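PDB 5IE0: oxalate--CoA ligase from Arabidopsis thaliana, which belongs to the ANL superfamily of AMP-binding enzymes, with a large N-terminal part and a smaller C-terminal domain. Local coordinates for residues E96-D101 / S175-V180; A259-H264 / I285-A290; E310-T315 / G335-P340. All blocks are in the same frame, centred on the assembly; numbering follows the deposited sequence.

All three contacts lie in the large AMP-binding part of the chain, and they follow one another along it in series. Interaction 1 is a surface contact of helix 92-101 with the loop leading into strand 179-183. Its centre is about 26 Å from that of interaction 2 and about 27 Å from that of interaction 3. Interactions 2 and 3 are buried, with centres about 11 Å apart. They lie side by side in one mixed sheet, where strands 284-287 and 308-314 are neighbours. A probable hydrogen bond joins them, Ser287 O to Ala311 N at 2.8 Å. Both touch the bound S,R meso-tartaric acid. Interaction 1 meets interaction 3 where Val180 CG1 packs on Thr315 CG2, at 4.1 Å.

Interaction 1. Residues E96-D101 / S175-V180; sequences EFYLSD and SRPKGV
Phe97 and Arg176 both hold CG anti to the backbone N (chi1 172° and -179°), and this brings the ring and the guanidinium together. Arg176 runs out extended from CG to NE. Phe97 CE1 then lies over one face of the guanidinium, 3.2 Å from Arg176 NH2. The two planes are steeply inclined, 67° apart. Asp101 approaches the same group at its edge, near its plane. Arg176 NH2 gives Asp101 OD1 a weak but nearly straight hydrogen bond of 3.3 Å, part of a salt bridge. The other carboxylate oxygen, OD2, is hydrogen-bonded to His169 NE2. Residues 175-178 are the last part of the Ser/Thr/Gly-rich signature loop of ANL enzymes and run into strand 179-183, so the contact sets this loop against helix 92-101. Water 1 accepts from Arg176 NE at 3.2 Å. It also lies 2.7 Å from Pro177 O and 3.1 Å from Asp101 OD2. Next to Arg176 in the chain, Pro177 packs on two aromatic residues of the helix. Its CG is 3.9 Å from Tyr98 OH and 4.1 Å from Phe97 CE2. The Tyr98 ring is also stacked with Tyr90 and meets His169 edge-to-face.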
ATOM      1  N   GLU A  96     -16.863  14.679   3.571  1.00 16.18           N
ATOM      2  CA  GLU A  96     -18.302  14.530   3.372  1.00 19.46           C
ATOM      3  C   GLU A  96     -18.593  13.522   2.264  1.00 19.00           C
ATOM      4  O   GLU A  96     -19.464  12.654   2.412  1.00 22.08           O
ATOM      5  CB  GLU A  96     -18.957  15.872   3.038  1.00 22.11           C
ATOM      6  CG  GLU A  96     -20.436  15.744   2.695  1.00 25.94           C
ATOM      7  CD  GLU A  96     -21.121  17.082   2.493  1.00 29.50           C
ATOM      8  OE1 GLU A  96     -20.449  18.126   2.618  1.00 31.86           O
ATOM      9  OE2 GLU A  96     -22.336  17.087   2.209  1.00 30.14           O
ATOM     10  N   PHE A  97     -17.850  13.629   1.165  1.00 19.59           N
ATOM     11  CA  PHE A  97     -18.039  12.699   0.055  1.00 23.38           C
ATOM     12  C   PHE A  97     -17.778  11.252   0.463  1.00 23.81           C
ATOM     13  O   PHE A  97     -18.588  10.367   0.184  1.00 23.97           O
ATOM     14  CB  PHE A  97     -17.134  13.050  -1.127  1.00 25.64           C
ATOM     15  CG  PHE A  97     -17.149  12.014  -2.219  1.00 28.66           C
ATOM     16  CD1 PHE A  97     -18.190  11.966  -3.132  1.00 30.38           C
ATOM     17  CD2 PHE A  97     -16.136  11.069  -2.315  1.00 31.03           C
ATOM     18  CE1 PHE A  97     -18.213  11.010  -4.132  1.00 33.46           C
ATOM     19  CE2 PHE A  97     -16.155  10.106  -3.310  1.00 32.55           C
ATOM     20  CZ  PHE A  97     -17.196  10.079  -4.220  1.00 34.71           C
ATOM     21  N   TYR A  98     -16.644  11.006   1.108  1.00 19.95           N
ATOM     22  CA  TYR A  98     -16.271   9.632   1.429  1.00 20.77           C
ATOM     23  C   TYR A  98     -17.119   9.044   2.557  1.00 20.23           C
ATOM     24  O   TYR A  98     -17.423   7.850   2.554  1.00 19.42           O
ATOM     25  CB  TYR A  98     -14.783   9.557   1.766  1.00 22.34           C
ATOM     26  CG  TYR A  98     -13.909   9.767   0.550  1.00 23.21           C
ATOM     27  CD1 TYR A  98     -13.905   8.845  -0.489  1.00 23.48           C
ATOM     28  CD2 TYR A  98     -13.104  10.891   0.430  1.00 22.84           C
ATOM     29  CE1 TYR A  98     -13.118   9.035  -1.611  1.00 24.88           C
ATOM     30  CE2 TYR A  98     -12.312  11.089  -0.687  1.00 22.79           C
ATOM     31  CZ  TYR A  98     -12.322  10.159  -1.703  1.00 25.49           C
ATOM     32  OH  TYR A  98     -11.536  10.352  -2.815  1.00 26.39           O
ATOM     33  N   LEU A  99     -17.504   9.883   3.513  1.00 18.81           N
ATOM     34  CA  LEU A  99     -18.403   9.461   4.582  1.00 18.08           C
ATOM     35  C   LEU A  99     -19.756   9.080   4.009  1.00 20.24           C
ATOM     36  O   LEU A  99     -20.317   8.039   4.358  1.00 19.21           O
ATOM     37  CB  LEU A  99     -18.575  10.561   5.633  1.00 17.86           C
ATOM     38  CG  LEU A  99     -17.412  10.811   6.594  1.00 18.38           C
ATOM     39  CD1 LEU A  99     -17.599  12.129   7.323  1.00 18.00           C
ATOM     40  CD2 LEU A  99     -17.296   9.674   7.585  1.00 15.42           C
ATOM     41  N   SER A 100     -20.278   9.929   3.126  1.00 20.14           N
ATOM     42  CA  SER A 100     -21.573   9.666   2.507  1.00 24.68           C
ATOM     43  C   SER A 100     -21.551   8.409   1.634  1.00 25.61           C
ATOM     44  O   SER A 100     -22.424   7.549   1.748  1.00 25.84           O
ATOM     45  CB  SER A 100     -22.019  10.871   1.676  1.00 29.84           C
ATOM     46  OG  SER A 100     -23.241  10.606   1.007  1.00 34.67           O
ATOM     47  N   ASP A 101     -20.546   8.308   0.768  1.00 22.00           N
ATOM     48  CA  ASP A 101     -20.470   7.219  -0.199  1.00 25.29           C
ATOM     49  C   ASP A 101     -20.267   5.854   0.460  1.00 25.44           C
ATOM     50  O   ASP A 101     -20.666   4.827  -0.091  1.00 27.99           O
ATOM     51  CB  ASP A 101     -19.345   7.485  -1.203  1.00 27.58           C
ATOM     52  CG  ASP A 101     -19.391   6.546  -2.392  1.00 29.06           C
ATOM     53  OD1 ASP A 101     -20.331   6.663  -3.203  1.00 27.24           O
ATOM     54  OD2 ASP A 101     -18.485   5.695  -2.517  1.00 32.58           O
ATOM     55  N   SER A 175     -12.079   8.704 -13.341  1.00 84.87           N
ATOM     56  CA  SER A 175     -13.515   8.718 -13.065  1.00 83.31           C
ATOM     57  C   SER A 175     -13.857   9.046 -11.608  1.00 77.45           C
ATOM     58  O   SER A 175     -13.006   9.496 -10.843  1.00 77.46           O
ATOM     59  CB  SER A 175     -14.131   7.368 -13.447  1.00 85.76           C
ATOM     60  OG  SER A 175     -15.291   7.096 -12.680  1.00 87.68           O
ATOM     61  N   ARG A 176     -15.098   8.770 -11.213  1.00 64.23           N
ATOM     62  CA  ARG A 176     -15.527   8.874  -9.822  1.00 53.61           C
ATOM     63  C   ARG A 176     -14.872   7.744  -9.035  1.00 42.74           C
ATOM     64  O   ARG A 176     -14.752   6.628  -9.544  1.00 41.18           O
ATOM     65  CB  ARG A 176     -17.054   8.799  -9.727  1.00 54.55           C
ATOM     66  CG  ARG A 176     -17.647   8.915  -8.326  1.00 54.68           C
ATOM     67  CD  ARG A 176     -19.087   8.410  -8.316  1.00 55.44           C
ATOM     68  NE  ARG A 176     -19.672   8.390  -6.978  1.00 55.22           N
ATOM     69  CZ  ARG A 176     -20.269   9.429  -6.403  1.00 55.83           C
ATOM     70  NH1 ARG A 176     -20.367  10.585  -7.048  1.00 56.10           N
ATOM     71  NH2 ARG A 176     -20.772   9.313  -5.180  1.00 55.85           N
ATOM     72  N   PRO A 177     -14.439   8.021  -7.795  1.00 34.94           N
ATOM     73  CA  PRO A 177     -13.824   6.962  -6.985  1.00 31.40           C
ATOM     74  C   PRO A 177     -14.787   5.805  -6.736  1.00 25.21           C
ATOM     75  O   PRO A 177     -15.913   6.033  -6.294  1.00 23.38           O
ATOM     76  CB  PRO A 177     -13.482   7.675  -5.673  1.00 32.66           C
ATOM     77  CG  PRO A 177     -13.328   9.109  -6.056  1.00 34.62           C
ATOM     78  CD  PRO A 177     -14.331   9.342  -7.151  1.00 34.63           C
ATOM     79  N   LYS A 178     -14.349   4.585  -7.037  1.00 23.24           N
ATOM     80  CA  LYS A 178     -15.172   3.398  -6.821  1.00 22.68           C
ATOM     81  C   LYS A 178     -14.983   2.823  -5.424  1.00 19.30           C
ATOM     82  O   LYS A 178     -13.863   2.730  -4.927  1.00 19.17           O
ATOM     83  CB  LYS A 178     -14.864   2.331  -7.875  1.00 25.01           C
ATOM     84  CG  LYS A 178     -15.182   2.769  -9.295  1.00 29.01           C
ATOM     85  CD  LYS A 178     -14.874   1.672 -10.302  1.00 32.60           C
ATOM     86  CE  LYS A 178     -13.409   1.680 -10.690  1.00 36.18           C
ATOM     87  NZ  LYS A 178     -13.219   2.266 -12.045  1.00 37.43           N
ATOM     88  N   GLY A 179     -16.088   2.432  -4.798  1.00 17.12           N
ATOM     89  CA  GLY A 179     -16.043   1.805  -3.492  1.00 14.64           C
ATOM     90  C   GLY A 179     -15.598   0.358  -3.567  1.00 17.72           C
ATOM     91  O   GLY A 179     -16.117  -0.422  -4.368  1.00 17.70           O
ATOM     92  N   VAL A 180     -14.617   0.007  -2.742  1.00 13.94           N
ATOM     93  CA  VAL A 180     -14.116  -1.359  -2.675  1.00 14.44           C
ATOM     94  C   VAL A 180     -14.413  -1.982  -1.311  1.00 13.44           C
ATOM     95  O   VAL A 180     -13.748  -1.665  -0.321  1.00 17.50           O
ATOM     96  CB  VAL A 180     -12.597  -1.420  -2.931  1.00 14.54           C
ATOM     97  CG1 VAL A 180     -12.125  -2.864  -2.947  1.00 14.81           C
ATOM     98  CG2 VAL A 180     -12.252  -0.733  -4.245  1.00 14.44           C
TER
HETATM   99  O   HOH W   1     -18.469   5.706  -5.634  1.00 41.77           O

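Interaction 2. Residues A259-H264 / I285-A290; sequences AVPTIH and IRSCSA. With SRT (S,R meso-tartaric acid), chain C.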
ATOM      1  N   ALA A 259       7.941  -0.718   1.963  1.00 11.03           N
ATOM      2  CA  ALA A 259       7.651   0.653   1.579  1.00 11.20           C
ATOM      3  C   ALA A 259       7.458   0.771   0.074  1.00 11.48           C
ATOM      4  O   ALA A 259       7.641  -0.196  -0.665  1.00 15.34           O
ATOM      5  CB  ALA A 259       8.767   1.583   2.049  1.00 14.77           C
ATOM      6  N   VAL A 260       7.065   1.960  -0.369  1.00 11.66           N
ATOM      7  CA  VAL A 260       6.949   2.249  -1.789  1.00 15.21           C
ATOM      8  C   VAL A 260       8.278   2.827  -2.276  1.00 12.22           C
ATOM      9  O   VAL A 260       9.051   3.343  -1.478  1.00 12.17           O
ATOM     10  CB  VAL A 260       5.783   3.226  -2.071  1.00 16.88           C
ATOM     11  CG1 VAL A 260       4.472   2.629  -1.586  1.00 17.86           C
ATOM     12  CG2 VAL A 260       6.031   4.562  -1.398  1.00 16.47           C
ATOM     13  N   PRO A 261       8.563   2.714  -3.582  1.00 12.51           N
ATOM     14  CA  PRO A 261       9.834   3.205  -4.132  1.00 12.79           C
ATOM     15  C   PRO A 261      10.218   4.637  -3.741  1.00 16.03           C
ATOM     16  O   PRO A 261      11.398   4.879  -3.523  1.00 16.41           O
ATOM     17  CB  PRO A 261       9.608   3.097  -5.639  1.00 15.83           C
ATOM     18  CG  PRO A 261       8.753   1.875  -5.762  1.00 13.59           C
ATOM     19  CD  PRO A 261       7.813   1.921  -4.575  1.00 12.59           C
ATOM     20  N   THR A 262       9.271   5.567  -3.658  1.00 17.88           N
ATOM     21  CA  THR A 262       9.633   6.946  -3.332  1.00 18.85           C
ATOM     22  C   THR A 262      10.152   7.047  -1.891  1.00 19.78           C
ATOM     23  O   THR A 262      11.086   7.808  -1.598  1.00 18.81           O
ATOM     24  CB  THR A 262       8.447   7.913  -3.534  1.00 18.91           C
ATOM     25  OG1 THR A 262       7.303   7.442  -2.812  1.00 17.57           O
ATOM     26  CG2 THR A 262       8.099   8.019  -5.015  1.00 19.02           C
ATOM     27  N   ILE A 263       9.567   6.247  -1.003  1.00 19.21           N
ATOM     28  CA  ILE A 263      10.012   6.193   0.385  1.00 18.05           C
ATOM     29  C   ILE A 263      11.408   5.574   0.465  1.00 16.46           C
ATOM     30  O   ILE A 263      12.279   6.074   1.184  1.00 18.35           O
ATOM     31  CB  ILE A 263       9.030   5.394   1.268  1.00 17.91           C
ATOM     32  CG1 ILE A 263       7.674   6.098   1.345  1.00 20.58           C
ATOM     33  CG2 ILE A 263       9.595   5.203   2.670  1.00 17.18           C
ATOM     34  CD1 ILE A 263       7.721   7.483   1.957  1.00 20.01           C
ATOM     35  N   HIS A 264      11.626   4.495  -0.285  1.00 17.25           N
ATOM     36  CA  HIS A 264      12.952   3.883  -0.374  1.00 13.98           C
ATOM     37  C   HIS A 264      13.979   4.896  -0.881  1.00 15.69           C
ATOM     38  O   HIS A 264      15.126   4.907  -0.436  1.00 15.96           O
ATOM     39  CB  HIS A 264      12.934   2.658  -1.297  1.00 12.68           C
ATOM     40  CG  HIS A 264      12.276   1.451  -0.701  1.00 12.10           C
ATOM     41  ND1 HIS A 264      12.674   0.899   0.498  1.00 12.95           N
ATOM     42  CD2 HIS A 264      11.257   0.679  -1.149  1.00 13.44           C
ATOM     43  CE1 HIS A 264      11.924  -0.155   0.767  1.00 13.68           C
ATOM     44  NE2 HIS A 264      11.056  -0.311  -0.217  1.00 13.92           N
ATOM     45  N   ILE A 285      14.161  -6.581   2.652  1.00 14.19           N
ATOM     46  CA  ILE A 285      13.518  -5.288   2.486  1.00 11.30           C
ATOM     47  C   ILE A 285      12.491  -5.452   1.376  1.00 14.00           C
ATOM     48  O   ILE A 285      12.787  -6.074   0.373  1.00 14.73           O
ATOM     49  CB  ILE A 285      14.538  -4.186   2.129  1.00 15.71           C
ATOM     50  CG1 ILE A 285      15.458  -3.910   3.320  1.00 15.07           C
ATOM     51  CG2 ILE A 285      13.827  -2.910   1.682  1.00 13.11           C
ATOM     52  CD1 ILE A 285      16.618  -2.982   2.997  1.00 16.18           C
ATOM     53  N   ARG A 286      11.286  -4.926   1.560  1.00 13.75           N
ATOM     54  CA  ARG A 286      10.224  -5.126   0.577  1.00 14.83           C
ATOM     55  C   ARG A 286       9.856  -3.831  -0.133  1.00 13.41           C
ATOM     56  O   ARG A 286       9.842  -2.762   0.475  1.00 11.88           O
ATOM     57  CB  ARG A 286       8.985  -5.718   1.256  1.00 13.67           C
ATOM     58  CG  ARG A 286       7.808  -6.016   0.328  1.00 11.45           C
ATOM     59  CD  ARG A 286       6.656  -6.638   1.111  1.00 13.68           C
ATOM     60  NE  ARG A 286       5.538  -7.052   0.266  1.00 11.82           N
ATOM     61  CZ  ARG A 286       4.412  -6.360   0.117  1.00 13.46           C
ATOM     62  NH1 ARG A 286       4.241  -5.212   0.762  1.00 11.32           N
ATOM     63  NH2 ARG A 286       3.451  -6.823  -0.671  1.00 12.08           N
ATOM     64  N   SER A 287       9.555  -3.929  -1.424  1.00 11.89           N
ATOM     65  CA  SER A 287       9.029  -2.781  -2.158  1.00 11.76           C
ATOM     66  C   SER A 287       7.746  -3.171  -2.890  1.00 15.52           C
ATOM     67  O   SER A 287       7.622  -4.295  -3.371  1.00 15.28           O
ATOM     68  CB  SER A 287      10.067  -2.241  -3.144  1.00 13.72           C
ATOM     69  OG  SER A 287       9.595  -1.068  -3.784  1.00 15.75           O
ATOM     70  N   CYS A 288       6.789  -2.248  -2.954  1.00 14.66           N
ATOM     71  CA  CYS A 288       5.497  -2.526  -3.581  1.00 14.27           C
ATOM     72  C   CYS A 288       4.754  -1.230  -3.920  1.00 14.62           C
ATOM     73  O   CYS A 288       5.206  -0.143  -3.545  1.00 14.76           O
ATOM     74  CB  CYS A 288       4.639  -3.404  -2.659  1.00 12.22           C
ATOM     75  SG  CYS A 288       3.216  -4.214  -3.450  1.00 13.84           S
ATOM     76  N   SER A 289       3.628  -1.376  -4.628  1.00 15.33           N
ATOM     77  CA  SER A 289       2.671  -0.306  -4.986  1.00 17.11           C
ATOM     78  C   SER A 289       3.035   0.451  -6.268  1.00 20.04           C
ATOM     79  O   SER A 289       2.155   0.969  -6.947  1.00 18.56           O
ATOM     80  CB  SER A 289       2.493   0.704  -3.843  1.00 14.03           C
ATOM     81  OG  SER A 289       2.023   0.081  -2.658  1.00 14.75           O
ATOM     82  N   ALA A 290       4.321   0.531  -6.585  1.00 19.18           N
ATOM     83  CA  ALA A 290       4.766   1.129  -7.841  1.00 14.12           C
ATOM     84  C   ALA A 290       6.072   0.474  -8.267  1.00 15.19           C
ATOM     85  O   ALA A 290       6.836   0.011  -7.423  1.00 19.15           O
ATOM     86  CB  ALA A 290       4.936   2.639  -7.705  1.00 13.49           C
TER
HETATM   87  O1  SRT C1001      -3.489   1.689  -3.411  1.00 17.57           O
HETATM   88  O11 SRT C1001      -2.564   2.928  -1.867  1.00 20.61           O
HETATM   89  C1  SRT C1001      -2.639   1.843  -2.491  1.00 20.47           C
HETATM   90  C2  SRT C1001      -1.675   0.736  -2.131  1.00 22.76           C
HETATM   91  O2  SRT C1001      -2.035   0.113  -0.928  1.00 22.78           O
HETATM   92  C3  SRT C1001      -1.573  -0.232  -3.277  1.00 17.88           C
HETATM   93  O3  SRT C1001      -0.672   0.364  -4.171  1.00 17.75           O
HETATM   94  C4  SRT C1001      -1.013  -1.557  -2.814  1.00 14.68           C
HETATM   95  O4  SRT C1001      -1.789  -2.490  -2.493  1.00 13.88           O
HETATM   96  O41 SRT C1001       0.229  -1.737  -2.754  1.00 13.28           O
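The two parallel strands of the beta-alpha-beta unit formed by strand 256-259, helix 261-273 and strand 284-287 meet here, with a bridge between Ala259 and Ser287. Ala259 N donates to Arg286 O at 3.2 Å, and Cys288 N donates to Ala259 O, also at 3.2 Å. A CA-H...O contact from Ser287 to Ala259 O adds to the pairing. Arg286 O has a second and shorter bond, 2.8 Å from His264 NE2. The two donors reach this oxygen from opposite faces of its carbonyl plane. On the histidine side the bond lies in the ring plane, although the N-H...O angle is only 143°. His264 has CG anti to the carbonyl carbon (chi1 -74°), which turns the ring, in the first turn of the helix, edge-on toward the strand. Its CE1 meets Ile285 CG2 at 3.5 Å, while Ala259 CB covers one ring face. His264 ND1 is hydrogen-bonded to Tyr257 OH, so both ring nitrogens are engaged and the rotation of the ring is fixed. Val260 takes the N-cap position where the strand gives way to the helix. Its CG1 packs on Ser289 CB at 3.6 Å. Pro261, the first helical residue, sets its ring against Ser287 OG and the carbonyl oxygens of Cys288 and Ala290. Arg286 turns its guanidinium elsewhere, to Tyr198, Thr258 and His319. Beyond the strand end, Ser289 OG donates to O41 of the bound S,R meso-tartaric acid at 2.6 Å. The same hydroxyl is hydrogen-bonded to His216 ND1.

Interaction 3. Residues E310-T315 / G335-P340; sequences EAYAMT and GSVGKP. With SRT (S,R meso-tartaric acid), chain C.
Ser336 O accepts a hydrogen bond from Asn324 ND2 and lies against the side chain of Glu310. It is 3.2 Å from Glu310 OE1, but both atoms are acceptors and do not bond. Asn324 ND2 is also hydrogen-bonded to the backbone O of Glu310, and so bridges the two segments. Ser336 OG accepts from the backbone N of Gly338, two residues on, which is an ST turn. That bond, Gly338 N to Ser336 OG, is 3.1 Å long and nearly straight (164°). The same hydroxyl is hydrogen-bonded to Leu404 O. Water 2 accepts from Gly335 N at 2.9 Å and lies near Glu310 OE1. The other carboxylate oxygen, OE2, is hydrogen-bonded to Leu292 N. Glu310 reaches these partners with an extended chain that crosses Val337 at a slant, and Val337 CG1 is 3.6 Å from Glu310 OE2. Val337 fills the middle of the contact. Its CG1 is anti to the carbonyl carbon (chi1 -71°) and sits by the glutamate, while CG2 turns to the tyrosine. Val337 CB approaches Tyr312 CB to 3.5 Å, and CG2 lies 3.6 Å from the same Tyr312 atom. The ring continues past the valine, and its hydroxyl is hydrogen-bonded to Asp394 OD2. Leu404 touches both Tyr312 and Val337. Farther along the strand, Met314 N comes within 3.4 Å of O4 of S,R meso-tartaric acid. The turn thus packs on a central strand of the mixed sheet. Tyr312 to Thr315, at the strand end, correspond to the start of the Y-G-x-T-E (A5) motif of ANL enzymes, which borders the active site in relatives.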
ATOM      1  N   GLU A 310      10.669  -7.281  -4.483  1.00 15.87           N
ATOM      2  CA  GLU A 310       9.603  -6.468  -5.045  1.00 14.29           C
ATOM      3  C   GLU A 310       8.309  -7.263  -5.149  1.00 15.01           C
ATOM      4  O   GLU A 310       8.311  -8.415  -5.582  1.00 15.61           O
ATOM      5  CB  GLU A 310       9.997  -5.932  -6.423  1.00 13.50           C
ATOM      6  CG  GLU A 310       8.965  -4.984  -7.010  1.00 16.67           C
ATOM      7  CD  GLU A 310       9.365  -4.425  -8.358  1.00 17.67           C
ATOM      8  OE1 GLU A 310      10.387  -4.871  -8.922  1.00 16.42           O
ATOM      9  OE2 GLU A 310       8.642  -3.538  -8.857  1.00 16.20           O
ATOM     10  N   ALA A 311       7.204  -6.635  -4.758  1.00 15.63           N
ATOM     11  CA  ALA A 311       5.892  -7.260  -4.848  1.00 16.17           C
ATOM     12  C   ALA A 311       4.936  -6.407  -5.674  1.00 15.98           C
ATOM     13  O   ALA A 311       5.232  -5.261  -6.019  1.00 13.40           O
ATOM     14  CB  ALA A 311       5.319  -7.504  -3.457  1.00 11.84           C
ATOM     15  N   TYR A 312       3.783  -6.988  -5.981  1.00 15.26           N
ATOM     16  CA  TYR A 312       2.781  -6.387  -6.847  1.00 15.82           C
ATOM     17  C   TYR A 312       1.417  -6.553  -6.189  1.00 14.45           C
ATOM     18  O   TYR A 312       1.036  -7.667  -5.802  1.00 16.10           O
ATOM     19  CB  TYR A 312       2.841  -7.044  -8.226  1.00 14.42           C
ATOM     20  CG  TYR A 312       1.695  -6.780  -9.168  1.00 14.30           C
ATOM     21  CD1 TYR A 312       1.312  -5.487  -9.500  1.00 13.11           C
ATOM     22  CD2 TYR A 312       1.035  -7.836  -9.780  1.00 14.32           C
ATOM     23  CE1 TYR A 312       0.274  -5.260 -10.390  1.00 13.38           C
ATOM     24  CE2 TYR A 312       0.007  -7.623 -10.663  1.00 14.82           C
ATOM     25  CZ  TYR A 312      -0.373  -6.339 -10.969  1.00 18.38           C
ATOM     26  OH  TYR A 312      -1.407  -6.152 -11.853  1.00 18.39           O
ATOM     27  N   ALA A 313       0.698  -5.441  -6.058  1.00 12.30           N
ATOM     28  CA  ALA A 313      -0.486  -5.388  -5.208  1.00 12.16           C
ATOM     29  C   ALA A 313      -1.453  -4.269  -5.590  1.00 14.73           C
ATOM     30  O   ALA A 313      -1.073  -3.304  -6.254  1.00 13.05           O
ATOM     31  CB  ALA A 313      -0.057  -5.226  -3.763  1.00 11.84           C
ATOM     32  N   MET A 314      -2.704  -4.403  -5.159  1.00 16.37           N
ATOM     33  CA  MET A 314      -3.691  -3.340  -5.328  1.00 16.00           C
ATOM     34  C   MET A 314      -4.859  -3.545  -4.369  1.00 14.67           C
ATOM     35  O   MET A 314      -5.041  -4.634  -3.820  1.00 14.08           O
ATOM     36  CB  MET A 314      -4.190  -3.269  -6.779  1.00 15.55           C
ATOM     37  CG  MET A 314      -5.056  -4.443  -7.232  1.00 14.08           C
ATOM     38  SD  MET A 314      -5.250  -4.504  -9.033  1.00 17.29           S
ATOM     39  CE  MET A 314      -6.109  -2.967  -9.360  1.00 13.70           C
ATOM     40  N   THR A 315      -5.643  -2.488  -4.170  1.00 12.47           N
ATOM     41  CA  THR A 315      -6.741  -2.493  -3.208  1.00 12.41           C
ATOM     42  C   THR A 315      -7.752  -3.609  -3.469  1.00 15.33           C
ATOM     43  O   THR A 315      -8.184  -4.293  -2.540  1.00 13.73           O
ATOM     44  CB  THR A 315      -7.485  -1.143  -3.214  1.00 12.61           C
ATOM     45  OG1 THR A 315      -6.549  -0.082  -2.987  1.00 15.01           O
ATOM     46  CG2 THR A 315      -8.557  -1.114  -2.128  1.00 14.18           C
ATOM     47  N   GLY A 335      13.308  -5.829 -12.181  1.00 18.37           N
ATOM     48  CA  GLY A 335      12.379  -5.609 -13.271  1.00 18.16           C
ATOM     49  C   GLY A 335      11.146  -6.490 -13.192  1.00 20.31           C
ATOM     50  O   GLY A 335      10.230  -6.357 -14.005  1.00 19.15           O
ATOM     51  N   SER A 336      11.122  -7.395 -12.218  1.00 17.08           N
ATOM     52  CA  SER A 336      10.012  -8.330 -12.069  1.00 16.35           C
ATOM     53  C   SER A 336       9.361  -8.246 -10.691  1.00 16.81           C
ATOM     54  O   SER A 336      10.012  -7.909  -9.700  1.00 15.85           O
ATOM     55  CB  SER A 336      10.485  -9.761 -12.326  1.00 17.42           C
ATOM     56  OG  SER A 336       9.454 -10.690 -12.050  1.00 16.67           O
ATOM     57  N   VAL A 337       8.074  -8.569 -10.631  1.00 13.56           N
ATOM     58  CA  VAL A 337       7.357  -8.578  -9.362  1.00 16.05           C
ATOM     59  C   VAL A 337       7.044 -10.006  -8.910  1.00 15.86           C
ATOM     60  O   VAL A 337       6.136 -10.235  -8.110  1.00 15.72           O
ATOM     61  CB  VAL A 337       6.059  -7.761  -9.446  1.00 16.50           C
ATOM     62  CG1 VAL A 337       6.377  -6.269  -9.528  1.00 13.18           C
ATOM     63  CG2 VAL A 337       5.224  -8.202 -10.635  1.00 17.23           C
ATOM     64  N   GLY A 338       7.808 -10.961  -9.429  1.00 14.95           N
ATOM     65  CA  GLY A 338       7.774 -12.324  -8.924  1.00 13.26           C
ATOM     66  C   GLY A 338       6.554 -13.150  -9.291  1.00 15.52           C
ATOM     67  O   GLY A 338       5.924 -12.927 -10.322  1.00 16.07           O
ATOM     68  N   LYS A 339       6.229 -14.111  -8.430  1.00 13.18           N
ATOM     69  CA  LYS A 339       5.194 -15.104  -8.705  1.00 13.62           C
ATOM     70  C   LYS A 339       3.930 -14.862  -7.877  1.00 15.45           C
ATOM     71  O   LYS A 339       4.012 -14.346  -6.765  1.00 14.11           O
ATOM     72  CB  LYS A 339       5.740 -16.510  -8.429  1.00 17.71           C
ATOM     73  CG  LYS A 339       6.973 -16.865  -9.256  1.00 22.65           C
ATOM     74  CD  LYS A 339       7.510 -18.253  -8.924  1.00 27.42           C
ATOM     75  CE  LYS A 339       8.089 -18.311  -7.517  1.00 35.04           C
ATOM     76  NZ  LYS A 339       8.779 -19.606  -7.248  1.00 38.59           N
ATOM     77  N   PRO A 340       2.754 -15.238  -8.418  1.00 14.79           N
ATOM     78  CA  PRO A 340       1.498 -15.074  -7.678  1.00 16.73           C
ATOM     79  C   PRO A 340       1.520 -15.829  -6.354  1.00 15.91           C
ATOM     80  O   PRO A 340       2.102 -16.911  -6.278  1.00 15.04           O
ATOM     81  CB  PRO A 340       0.441 -15.661  -8.626  1.00 15.95           C
ATOM     82  CG  PRO A 340       1.200 -16.519  -9.574  1.00 16.84           C
ATOM     83  CD  PRO A 340       2.532 -15.851  -9.738  1.00 15.87           C
TER
HETATM   84  O1  SRT C1001      -3.489   1.689  -3.411  1.00 17.57           O
HETATM   85  O11 SRT C1001      -2.564   2.928  -1.867  1.00 20.61           O
HETATM   86  C1  SRT C1001      -2.639   1.843  -2.491  1.00 20.47           C
HETATM   87  C2  SRT C1001      -1.675   0.736  -2.131  1.00 22.76           C
HETATM   88  O2  SRT C1001      -2.035   0.113  -0.928  1.00 22.78           O
HETATM   89  C3  SRT C1001      -1.573  -0.232  -3.277  1.00 17.88           C
HETATM   90  O3  SRT C1001      -0.672   0.364  -4.171  1.00 17.75           O
HETATM   91  C4  SRT C1001      -1.013  -1.557  -2.814  1.00 14.68           C
HETATM   92  O4  SRT C1001      -1.789  -2.490  -2.493  1.00 13.88           O
HETATM   93  O41 SRT C1001       0.229  -1.737  -2.754  1.00 13.28           O
HETATM   94  O   HOH W   2      13.598  -4.175  -9.765  1.00 18.28           O